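Polyhedrin (PDB 4ZQX) forms the crystalline protein matrix of cypovirus polyhedra, which encase virus particles, and binds ATP. Local coordinates at residues N26-V30 with Y105-V110. Numbering follows the deposited sequence.
Sequences NMELV and YLRGNV
Glu28 N donates to Arg107 O at 2.8 Å. The Arg107 N to Glu28 O bond, 2.9 Å long, closes the pair. Glu28 O also receives a CA-H...O contact from Leu106 CA at 3.4 Å. Two residues on, Val30 and Tyr105 exchange a second pair of backbone hydrogen bonds, both nearly straight, with N-H...O angles of 165° and 166°. These are antiparallel hydrogen-bonded pairs, with Leu29 and Leu106 as the non-hydrogen-bonded pair between them. They join strands 27-34 and 101-107, the two central neighbours of a six-stranded antiparallel sheet. Leu29 and Leu106 lie side by side on one face, with Leu29 CD1 3.9 Å from Leu106 CD1. Val176 and Val178 of strand 173-179 cover this face. Glu28, Val30, Tyr105 and Arg107 occupy the other. There Arg107 NH2 hydrogen-bonds to Ser154 O, in the ATP-binding segment, and Tyr105 OH hydrogen-bonds to Leu230 N. Glu28 bends at chi2 (-71°), and its OE1 hydrogen-bonds to His44 NE2. Beyond the Glu28-Arg107 pair, the chain turns back in an inverse gamma turn centred on Asn109. A water spans the widening gap, donating to Asn26 O and accepting from Asn109 N at 2.8 Å. The turn brings Val110 back beside Met27. The Met27 chain crosses it at a slant, with SD 3.9 Å from Val110 CG2.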
loop_
_atom_site.group_PDB
_atom_site.type_symbol
_atom_site.label_atom_id
_atom_site.label_comp_id
_atom_site.label_asym_id
_atom_site.label_seq_id
_atom_site.Cartn_x
_atom_site.Cartn_y
_atom_site.Cartn_z
ATOM N N ASN A 26 -1.360 17.850 -7.770
ATOM C CA ASN A 26 -1.064 17.268 -6.473
ATOM C C ASN A 26 -0.838 18.272 -5.348
ATOM O O ASN A 26 -0.185 19.290 -5.532
ATOM C CB ASN A 26 0.183 16.389 -6.570
ATOM C CG ASN A 26 -0.088 15.055 -7.198
ATOM O OD1 ASN A 26 -1.161 14.483 -7.037
ATOM N ND2 ASN A 26 0.893 14.541 -7.920
ATOM N N MET A 27 -1.338 17.933 -4.165
ATOM C CA MET A 27 -0.790 18.470 -2.918
ATOM C C MET A 27 0.460 17.656 -2.614
ATOM O O MET A 27 0.549 16.484 -3.022
ATOM C CB MET A 27 -1.779 18.333 -1.764
ATOM C CG MET A 27 -3.088 19.094 -1.970
ATOM S SD MET A 27 -4.314 18.658 -0.705
ATOM C CE MET A 27 -4.783 17.035 -1.270
ATOM N N GLU A 28 1.419 18.272 -1.921
ATOM C CA GLU A 28 2.707 17.631 -1.651
ATOM C C GLU A 28 2.974 17.533 -0.155
ATOM O O GLU A 28 2.740 18.490 0.592
ATOM C CB GLU A 28 3.846 18.427 -2.297
ATOM C CG GLU A 28 3.642 18.767 -3.758
ATOM C CD GLU A 28 3.757 17.583 -4.705
ATOM O OE1 GLU A 28 4.335 16.559 -4.306
ATOM O OE2 GLU A 28 3.294 17.702 -5.865
ATOM N N LEU A 29 3.476 16.376 0.278
ATOM C CA LEU A 29 3.870 16.156 1.672
ATOM C C LEU A 29 5.292 15.583 1.711
ATOM O O LEU A 29 5.575 14.560 1.092
ATOM C CB LEU A 29 2.908 15.173 2.353
ATOM C CG LEU A 29 3.292 14.629 3.735
ATOM C CD1 LEU A 29 3.314 15.721 4.786
ATOM C CD2 LEU A 29 2.344 13.507 4.148
ATOM N N VAL A 30 6.188 16.263 2.410
ATOM C CA VAL A 30 7.493 15.705 2.727
ATOM C C VAL A 30 7.656 15.637 4.224
ATOM O O VAL A 30 7.552 16.635 4.922
ATOM C CB VAL A 30 8.643 16.530 2.144
ATOM C CG1 VAL A 30 9.999 15.941 2.576
ATOM C CG2 VAL A 30 8.550 16.560 0.632
ATOM N N TYR A 105 6.342 18.977 6.006
ATOM C CA TYR A 105 6.256 20.058 5.030
ATOM C C TYR A 105 5.093 19.802 4.077
ATOM O O TYR A 105 5.066 18.775 3.417
ATOM C CB TYR A 105 7.575 20.157 4.262
ATOM C CG TYR A 105 8.699 20.657 5.138
ATOM C CD1 TYR A 105 8.798 22.005 5.451
ATOM C CD2 TYR A 105 9.637 19.788 5.681
ATOM C CE1 TYR A 105 9.799 22.482 6.272
ATOM C CE2 TYR A 105 10.662 20.263 6.482
ATOM C CZ TYR A 105 10.727 21.617 6.783
ATOM O OH TYR A 105 11.722 22.144 7.593
ATOM N N LEU A 106 4.130 20.725 4.042
ATOM C CA LEU A 106 2.938 20.587 3.203
ATOM C C LEU A 106 2.885 21.718 2.189
ATOM O O LEU A 106 3.058 22.884 2.560
ATOM C CB LEU A 106 1.657 20.633 4.058
ATOM C CG LEU A 106 1.297 19.423 4.926
ATOM C CD1 LEU A 106 2.273 19.244 6.078
ATOM C CD2 LEU A 106 -0.124 19.565 5.461
ATOM N N ARG A 107 2.645 21.394 0.921
ATOM C CA ARG A 107 2.626 22.431 -0.100
ATOM C C ARG A 107 1.517 22.164 -1.093
ATOM O O ARG A 107 1.446 21.087 -1.668
ATOM C CB ARG A 107 3.975 22.505 -0.846
ATOM C CG ARG A 107 4.144 23.767 -1.697
ATOM C CD ARG A 107 5.301 23.648 -2.712
ATOM N NE ARG A 107 5.641 24.949 -3.289
ATOM C CZ ARG A 107 5.029 25.503 -4.332
ATOM N NH1 ARG A 107 4.049 24.865 -4.953
ATOM N NH2 ARG A 107 5.408 26.699 -4.762
ATOM N N GLY A 108 0.675 23.161 -1.312
ATOM C CA GLY A 108 -0.385 23.043 -2.288
ATOM C C GLY A 108 -1.727 23.521 -1.804
ATOM O O GLY A 108 -1.825 24.308 -0.853
ATOM N N ASN A 109 -2.773 23.039 -2.483
ATOM C CA ASN A 109 -4.131 23.511 -2.247
ATOM C C ASN A 109 -4.804 22.746 -1.106
ATOM O O ASN A 109 -5.825 22.095 -1.292
ATOM C CB ASN A 109 -4.937 23.420 -3.545
ATOM C CG ASN A 109 -6.202 24.249 -3.508
ATOM O OD1 ASN A 109 -6.311 25.206 -2.742
ATOM N ND2 ASN A 109 -7.166 23.888 -4.346
ATOM N N VAL A 110 -4.215 22.869 0.086
ATOM C CA VAL A 110 -4.595 22.105 1.269
ATOM C C VAL A 110 -5.733 22.732 2.068
ATOM O O VAL A 110 -5.821 23.942 2.197
ATOM C CB VAL A 110 -3.365 21.944 2.188
ATOM C CG1 VAL A 110 -3.722 21.261 3.536
ATOM C CG2 VAL A 110 -2.247 21.206 1.451
HETATM O O HOH W 1 -2.356 21.322 -4.702
#